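PDB 2YHG: cellulose-binding protein from Saccharophagus degradans, which probably binds polysaccharide and may hydrolyse glycosidic bonds through its nucleoside hydrolase-like part, the piece crystallised here with its C-terminal domain. Local coordinates for residues A[222-234]-A[313-325]. Residues are numbered along the deposited sequence; the frame is centred on the assembly and turned at random. Where two conformers were deposited one is given.
Sequences NHIQSHGALGAVY and NDFQARMDWAIES. With ZN (zinc ion), chain I; EDO (1,2-ethanediol), chain L.
Asp320 OD1 and His227 NE2 grip one zinc ion from the two sides of the contact, each 2.1 Å from the metal. Three waters and a hydroxyl of 1,2-ethanediol, probably from the crystallisation liquor, bring the ligands to six. Imidazole and carboxylate lie nearly coplanar, 20° apart. Histidine suits the site because its ring presents one nitrogen to the metal while the other, ND1, donates in the ring plane to Ser226 OG; that bond and the zinc together fix the ring's rotation, and the carbonyl O of His223 sits over one ring face.

The three zinc-bound waters are held in turn by a second shell. One donates to both His223 O and Gln316 O, a second meets His223 ND1 at 2.6 Å, and the third donates to Asp320 OD2 while accepting from Gln316 NE2. Gln316, extended with CG anti to the backbone N (chi1 176°), lays its amide over one face of the His223 ring, planes 17° apart.

Below this polar layer the packing is mostly apolar. Ile224 CD1 stands over the centre of the Phe315 ring, a CH-pi contact 3.6 Å from the centroid, and also touches Met319 CG. Met319, bent at chi2 and chi3, lays its CE against the carbonyl oxygens of Ile224 and His227, with Leu230 CB a little farther off. Ile323 CG2 packs on the backbone at His227 and Gly228.

With one protein ligand from each segment, the zinc joins helix 308-323 to the turn after helix 217-225, while its other four positions, held by waters and a diol, could probably be exchanged.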
ATOM      1  N   ASN A 222      17.793  10.503  12.841  1.00 11.24           N
ATOM      2  CA  ASN A 222      17.565  11.931  12.931  0.50 11.65           C
ATOM      3  C   ASN A 222      16.127  12.361  12.737  1.00 11.39           C
ATOM      4  O   ASN A 222      15.670  13.283  13.412  1.00 13.07           O
ATOM      5  CB  ASN A 222      18.472  12.670  11.968  0.50 13.04           C
ATOM      6  CG  ASN A 222      19.929  12.576  12.364  0.50 16.85           C
ATOM      7  OD1 ASN A 222      20.768  12.210  11.563  0.50 24.38           O
ATOM      8  ND2 ASN A 222      20.243  12.999  13.579  0.50 21.65           N
ATOM      9  N   HIS A 223      15.419  11.753  11.785  1.00 10.35           N
ATOM     10  CA  HIS A 223      14.088  12.228  11.397  1.00 10.22           C
ATOM     11  C   HIS A 223      12.954  11.437  11.999  1.00  9.76           C
ATOM     12  O   HIS A 223      11.826  11.913  12.044  1.00 10.44           O
ATOM     13  CB  HIS A 223      13.917  12.275   9.880  1.00 10.90           C
ATOM     14  CG  HIS A 223      14.799  13.287   9.241  1.00 11.65           C
ATOM     15  ND1 HIS A 223      14.750  14.628   9.548  1.00 13.31           N
ATOM     16  CD2 HIS A 223      15.783  13.136   8.325  1.00 14.42           C
ATOM     17  CE1 HIS A 223      15.694  15.252   8.871  1.00 14.90           C
ATOM     18  NE2 HIS A 223      16.295  14.383   8.078  1.00 16.13           N
ATOM     19  N   ILE A 224      13.225  10.197  12.430  1.00  9.61           N
ATOM     20  CA  ILE A 224      12.188   9.266  12.849  1.00  8.75           C
ATOM     21  C   ILE A 224      12.305   8.923  14.338  1.00  8.86           C
ATOM     22  O   ILE A 224      11.446   9.256  15.130  1.00  9.74           O
ATOM     23  CB  ILE A 224      12.155   7.982  11.970  1.00  9.05           C
ATOM     24  CG1 ILE A 224      12.153   8.316  10.463  1.00  8.86           C
ATOM     25  CG2 ILE A 224      10.978   7.103  12.375  1.00  9.28           C
ATOM     26  CD1 ILE A 224      11.017   9.180   9.952  1.00  9.81           C
ATOM     27  N   GLN A 225      13.403   8.268  14.699  1.00  9.34           N
ATOM     28  CA  GLN A 225      13.533   7.653  16.008  1.00  9.06           C
ATOM     29  C   GLN A 225      13.616   8.657  17.149  1.00 10.27           C
ATOM     30  O   GLN A 225      13.261   8.358  18.278  1.00 11.31           O
ATOM     31  CB  GLN A 225      14.761   6.746  15.988  1.00  9.60           C
ATOM     32  CG  GLN A 225      14.558   5.545  15.078  1.00  8.93           C
ATOM     33  CD  GLN A 225      15.785   4.711  14.915  1.00  8.76           C
ATOM     34  OE1 GLN A 225      16.803   5.202  14.445  1.00  9.91           O
ATOM     35  NE2 GLN A 225      15.700   3.439  15.286  1.00  8.81           N
ATOM     36  N   SER A 226      14.071   9.868  16.834  1.00 10.82           N
ATOM     37  CA  SER A 226      14.188  10.942  17.795  1.00 11.80           C
ATOM     38  C   SER A 226      12.872  11.637  18.058  1.00 11.80           C
ATOM     39  O   SER A 226      12.819  12.516  18.914  1.00 13.33           O
ATOM     40  CB  SER A 226      15.222  11.941  17.308  1.00 13.80           C
ATOM     41  OG  SER A 226      14.790  12.449  16.069  1.00 14.46           O
ATOM     42  N   HIS A 227      11.852  11.367  17.243  1.00 11.04           N
ATOM     43  CA  HIS A 227      10.602  12.131  17.281  1.00 11.10           C
ATOM     44  C   HIS A 227       9.539  11.503  18.197  1.00 11.02           C
ATOM     45  O   HIS A 227       8.619  10.809  17.749  1.00 12.49           O
ATOM     46  CB  HIS A 227      10.074  12.337  15.862  1.00 10.95           C
ATOM     47  CG  HIS A 227      10.830  13.346  15.050  1.00 11.69           C
ATOM     48  ND1 HIS A 227      12.205  13.393  14.983  1.00 12.93           N
ATOM     49  CD2 HIS A 227      10.387  14.335  14.232  1.00 12.29           C
ATOM     50  CE1 HIS A 227      12.578  14.356  14.160  1.00 14.17           C
ATOM     51  NE2 HIS A 227      11.495  14.911  13.651  1.00 13.55           N
ATOM     52  N   GLY A 228       9.701  11.744  19.493  1.00 12.96           N
ATOM     53  CA  GLY A 228       8.673  11.420  20.466  1.00 13.74           C
ATOM     54  C   GLY A 228       8.401   9.941  20.654  1.00 11.46           C
ATOM     55  O   GLY A 228       9.247   9.076  20.379  1.00 12.22           O
ATOM     56  N   ALA A 229       7.220   9.645  21.174  1.00 12.39           N
ATOM     57  CA  ALA A 229       6.872   8.310  21.628  1.00 12.21           C
ATOM     58  C   ALA A 229       6.903   7.290  20.480  1.00 10.91           C
ATOM     59  O   ALA A 229       7.318   6.142  20.682  1.00 11.25           O
ATOM     60  CB  ALA A 229       5.503   8.296  22.302  1.00 13.96           C
ATOM     61  N   LEU A 230       6.374   7.669  19.311  1.00 10.82           N
ATOM     62  CA  LEU A 230       6.398   6.739  18.183  1.00  9.92           C
ATOM     63  C   LEU A 230       7.809   6.511  17.690  1.00  9.68           C
ATOM     64  O   LEU A 230       8.179   5.397  17.309  1.00 10.33           O
ATOM     65  CB  LEU A 230       5.449   7.198  17.071  1.00  9.78           C
ATOM     66  CG  LEU A 230       3.981   6.851  17.276  1.00 11.19           C
ATOM     67  CD1 LEU A 230       3.120   7.638  16.281  1.00 12.34           C
ATOM     68  CD2 LEU A 230       3.714   5.363  17.182  1.00 11.15           C
ATOM     69  N   GLY A 231       8.639   7.545  17.709  1.00 10.24           N
ATOM     70  CA  GLY A 231      10.020   7.324  17.345  1.00 10.52           C
ATOM     71  C   GLY A 231      10.733   6.365  18.283  1.00  9.46           C
ATOM     72  O   GLY A 231      11.556   5.558  17.856  1.00 10.08           O
ATOM     73  N   ALA A 232      10.368   6.406  19.561  1.00 10.72           N
ATOM     74  CA  ALA A 232      11.000   5.579  20.570  1.00 10.96           C
ATOM     75  C   ALA A 232      10.626   4.088  20.416  1.00 10.75           C
ATOM     76  O   ALA A 232      11.289   3.223  20.987  1.00 14.20           O
ATOM     77  CB  ALA A 232      10.644   6.086  21.959  1.00 12.63           C
ATOM     78  N   VAL A 233       9.548   3.779  19.700  1.00  9.85           N
ATOM     79  CA  VAL A 233       9.196   2.384  19.421  1.00  9.71           C
ATOM     80  C   VAL A 233       9.504   1.968  17.971  1.00  9.30           C
ATOM     81  O   VAL A 233       9.090   0.890  17.532  1.00  9.47           O
ATOM     82  CB  VAL A 233       7.719   2.079  19.794  1.00 10.11           C
ATOM     83  CG1 VAL A 233       7.480   2.273  21.280  1.00 12.01           C
ATOM     84  CG2 VAL A 233       6.757   2.895  18.972  1.00 10.60           C
ATOM     85  N   TYR A 234      10.261   2.795  17.256  1.00  8.50           N
ATOM     86  CA  TYR A 234      10.766   2.463  15.914  1.00  8.06           C
ATOM     87  C   TYR A 234      12.169   1.910  16.093  1.00  7.92           C
ATOM     88  O   TYR A 234      13.093   2.669  16.376  1.00  8.37           O
ATOM     89  CB  TYR A 234      10.764   3.711  15.038  1.00  8.41           C
ATOM     90  CG  TYR A 234      11.104   3.437  13.591  1.00  7.94           C
ATOM     91  CD1 TYR A 234      12.392   3.203  13.192  1.00  7.92           C
ATOM     92  CD2 TYR A 234      10.125   3.431  12.583  1.00  8.08           C
ATOM     93  CE1 TYR A 234      12.732   2.905  11.885  1.00  7.74           C
ATOM     94  CE2 TYR A 234      10.450   3.140  11.248  1.00  8.03           C
ATOM     95  CZ  TYR A 234      11.746   2.881  10.912  1.00  7.23           C
ATOM     96  OH  TYR A 234      12.121   2.541   9.652  1.00  8.05           O
ATOM     97  N   ASN A 313      10.384  11.927   2.360  1.00  8.18           N
ATOM     98  CA  ASN A 313       9.954  13.233   2.826  1.00  9.24           C
ATOM     99  C   ASN A 313       8.600  13.127   3.524  1.00  8.78           C
ATOM    100  O   ASN A 313       8.350  13.784   4.544  1.00  9.27           O
ATOM    101  CB  ASN A 313       9.899  14.238   1.678  1.00  9.74           C
ATOM    102  CG  ASN A 313      11.260  14.618   1.178  1.00 10.40           C
ATOM    103  OD1 ASN A 313      12.302  14.069   1.583  1.00 11.11           O
ATOM    104  ND2 ASN A 313      11.261  15.574   0.251  1.00 10.93           N
ATOM    105  N   ASP A 314       7.717  12.279   2.987  1.00  9.03           N
ATOM    106  CA  ASP A 314       6.426  12.029   3.581  1.00  8.49           C
ATOM    107  C   ASP A 314       6.571  11.569   5.037  1.00  8.73           C
ATOM    108  O   ASP A 314       5.926  12.108   5.941  1.00  9.40           O
ATOM    109  CB  ASP A 314       5.697  10.997   2.735  1.00  8.62           C
ATOM    110  CG  ASP A 314       4.334  10.659   3.239  1.00  9.55           C
ATOM    111  OD1 ASP A 314       3.533  11.559   3.585  1.00 10.97           O
ATOM    112  OD2 ASP A 314       4.016   9.465   3.274  1.00 15.89           O
ATOM    113  N   PHE A 315       7.373  10.549   5.278  1.00  8.19           N
ATOM    114  CA  PHE A 315       7.493   9.994   6.621  1.00  8.26           C
ATOM    115  C   PHE A 315       8.149  11.025   7.549  1.00  8.50           C
ATOM    116  O   PHE A 315       7.764  11.161   8.690  1.00  9.11           O
ATOM    117  CB  PHE A 315       8.273   8.694   6.531  1.00  8.04           C
ATOM    118  CG  PHE A 315       8.336   7.851   7.804  1.00  7.70           C
ATOM    119  CD1 PHE A 315       7.420   7.920   8.804  1.00  8.06           C
ATOM    120  CD2 PHE A 315       9.311   6.881   7.905  1.00  8.32           C
ATOM    121  CE1 PHE A 315       7.487   7.065   9.893  1.00  8.40           C
ATOM    122  CE2 PHE A 315       9.368   6.000   8.975  1.00  8.24           C
ATOM    123  CZ  PHE A 315       8.455   6.097   9.976  1.00  7.95           C
ATOM    124  N   GLN A 316       9.150  11.730   7.052  1.00  8.89           N
ATOM    125  CA  GLN A 316       9.796  12.806   7.830  1.00  9.14           C
ATOM    126  C   GLN A 316       8.762  13.812   8.317  1.00  9.40           C
ATOM    127  O   GLN A 316       8.737  14.172   9.507  1.00 10.07           O
ATOM    128  CB  GLN A 316      10.891  13.453   7.013  1.00 10.09           C
ATOM    129  CG  GLN A 316      11.530  14.636   7.700  1.00 10.39           C
ATOM    130  CD  GLN A 316      12.527  15.399   6.867  1.00 11.61           C
ATOM    131  OE1 GLN A 316      13.037  14.925   5.857  1.00 12.51           O
ATOM    132  NE2 GLN A 316      12.830  16.617   7.309  1.00 13.08           N
ATOM    133  N   ALA A 317       7.924  14.318   7.412  1.00  9.24           N
ATOM    134  CA  ALA A 317       6.915  15.302   7.785  1.00  9.67           C
ATOM    135  C   ALA A 317       5.926  14.726   8.757  1.00  9.67           C
ATOM    136  O   ALA A 317       5.527  15.411   9.705  1.00 10.30           O
ATOM    137  CB  ALA A 317       6.201  15.824   6.548  1.00 10.57           C
ATOM    138  N   ARG A 318       5.517  13.465   8.563  1.00  9.00           N
ATOM    139  CA  ARG A 318       4.526  12.885   9.463  1.00  9.65           C
ATOM    140  C   ARG A 318       5.062  12.671  10.881  1.00  9.49           C
ATOM    141  O   ARG A 318       4.299  12.766  11.837  1.00 10.08           O
ATOM    142  CB  ARG A 318       3.957  11.607   8.859  1.00  9.51           C
ATOM    143  CG  ARG A 318       3.121  11.853   7.638  1.00  8.99           C
ATOM    144  CD  ARG A 318       2.786  10.569   6.913  1.00  9.19           C
ATOM    145  NE  ARG A 318       1.964  10.781   5.728  1.00  9.91           N
ATOM    146  CZ  ARG A 318       0.670  11.016   5.738  1.00  9.45           C
ATOM    147  NH1 ARG A 318      -0.035  10.918   6.848  1.00  9.61           N
ATOM    148  NH2 ARG A 318       0.075  11.317   4.598  1.00 10.91           N
ATOM    149  N   MET A 319       6.345  12.389  11.020  1.00  9.23           N
ATOM    150  CA  MET A 319       6.929  12.338  12.347  1.00  9.38           C
ATOM    151  C   MET A 319       7.030  13.717  12.988  1.00 10.34           C
ATOM    152  O   MET A 319       6.989  13.832  14.216  1.00 11.60           O
ATOM    153  CB  MET A 319       8.280  11.650  12.333  1.00  9.83           C
ATOM    154  CG  MET A 319       8.199  10.164  11.986  1.00 10.13           C
ATOM    155  SD  MET A 319       7.094   9.181  13.027  1.00 10.44           S
ATOM    156  CE  MET A 319       7.880   9.394  14.602  1.00 11.93           C
ATOM    157  N   ASP A 320       7.095  14.775  12.184  1.00 10.15           N
ATOM    158  CA  ASP A 320       6.893  16.130  12.687  1.00 10.62           C
ATOM    159  C   ASP A 320       5.478  16.341  13.159  1.00 11.53           C
ATOM    160  O   ASP A 320       5.278  16.937  14.223  1.00 12.56           O
ATOM    161  CB  ASP A 320       7.281  17.150  11.626  1.00 12.02           C
ATOM    162  CG  ASP A 320       8.748  17.074  11.243  1.00 12.34           C
ATOM    163  OD1 ASP A 320       9.560  16.469  12.014  1.00 14.84           O
ATOM    164  OD2 ASP A 320       9.101  17.636  10.173  1.00 13.65           O
ATOM    165  N   TRP A 321       4.494  15.879  12.398  1.00 10.72           N
ATOM    166  CA  TRP A 321       3.123  15.942  12.856  1.00 11.53           C
ATOM    167  C   TRP A 321       2.994  15.339  14.249  1.00 11.29           C
ATOM    168  O   TRP A 321       2.258  15.841  15.093  1.00 13.68           O
ATOM    169  CB  TRP A 321       2.162  15.227  11.917  1.00 10.96           C
ATOM    170  CG  TRP A 321       2.038  15.737  10.548  1.00 10.41           C
ATOM    171  CD1 TRP A 321       2.743  16.730   9.943  1.00 11.13           C
ATOM    172  CD2 TRP A 321       1.199  15.178   9.547  1.00 10.13           C
ATOM    173  NE1 TRP A 321       2.388  16.828   8.630  1.00 11.16           N
ATOM    174  CE2 TRP A 321       1.435  15.892   8.354  1.00 11.00           C
ATOM    175  CE3 TRP A 321       0.256  14.165   9.556  1.00 10.43           C
ATOM    176  CZ2 TRP A 321       0.734  15.635   7.169  1.00 12.08           C
ATOM    177  CZ3 TRP A 321      -0.451  13.906   8.379  1.00 11.25           C
ATOM    178  CH2 TRP A 321      -0.207  14.631   7.218  1.00 11.24           C
ATOM    179  N   ALA A 322       3.663  14.206  14.463  1.00 11.84           N
ATOM    180  CA  ALA A 322       3.542  13.465  15.705  1.00 11.76           C
ATOM    181  C   ALA A 322       4.018  14.251  16.925  1.00 12.45           C
ATOM    182  O   ALA A 322       3.524  14.015  18.018  1.00 14.53           O
ATOM    183  CB  ALA A 322       4.316  12.149  15.602  1.00 12.18           C
ATOM    184  N   ILE A 323       4.982  15.147  16.728  1.00 12.60           N
ATOM    185  CA  ILE A 323       5.555  15.878  17.852  1.00 13.01           C
ATOM    186  C   ILE A 323       5.219  17.366  17.926  1.00 14.09           C
ATOM    187  O   ILE A 323       5.570  18.006  18.899  1.00 18.10           O
ATOM    188  CB  ILE A 323       7.077  15.670  17.944  1.00 14.21           C
ATOM    189  CG1 ILE A 323       7.813  16.327  16.798  1.00 15.08           C
ATOM    190  CG2 ILE A 323       7.425  14.180  18.096  1.00 15.41           C
ATOM    191  CD1 ILE A 323       9.295  16.357  16.989  1.00 17.37           C
ATOM    192  N   GLU A 324       4.549  17.908  16.920  1.00 13.89           N
ATOM    193  CA  GLU A 324       4.180  19.324  16.903  1.00 14.76           C
ATOM    194  C   GLU A 324       2.704  19.494  17.213  1.00 14.38           C
ATOM    195  O   GLU A 324       1.853  19.004  16.482  1.00 15.05           O
ATOM    196  CB  GLU A 324       4.487  19.940  15.531  1.00 15.16           C
ATOM    197  CG  GLU A 324       5.956  19.923  15.137  1.00 16.35           C
ATOM    198  CD  GLU A 324       6.878  20.689  16.067  1.00 19.23           C
ATOM    199  OE1 GLU A 324       6.403  21.546  16.853  1.00 18.59           O
ATOM    200  OE2 GLU A 324       8.114  20.508  15.900  1.00 23.02           O
ATOM    201  N   SER A 325       2.400  20.268  18.257  1.00 15.57           N
ATOM    202  CA  SER A 325       0.991  20.506  18.586  1.00 17.60           C
ATOM    203  C   SER A 325       0.364  21.584  17.694  1.00 16.25           C
ATOM    204  O   SER A 325      -0.868  21.683  17.619  1.00 20.45           O
ATOM    205  CB  SER A 325       0.817  20.879  20.071  1.00 19.94           C
ATOM    206  OG  SER A 325       1.492  22.067  20.402  1.00 27.02           O
TER
HETATM  207 ZN    ZN I1941      11.577  16.070  11.890  0.60 10.82          ZN
HETATM  208  C1  EDO L1944      10.429  18.603  14.042  0.50 18.80           C
HETATM  209  O1  EDO L1944       9.203  19.330  13.969  0.50 18.71           O
HETATM  210  C2  EDO L1944      11.273  18.913  12.819  0.50 17.23           C
HETATM  211  O2  EDO L1944      12.259  17.894  12.680  0.50 14.46           O
HETATM  212  O   HOH W   1      11.149  14.291  10.894  1.00 11.49           O
HETATM  213  O   HOH W   2      13.609  15.849  11.599  1.00 16.35           O
HETATM  214  O   HOH W   3      11.658  17.172  10.086  1.00 15.35           O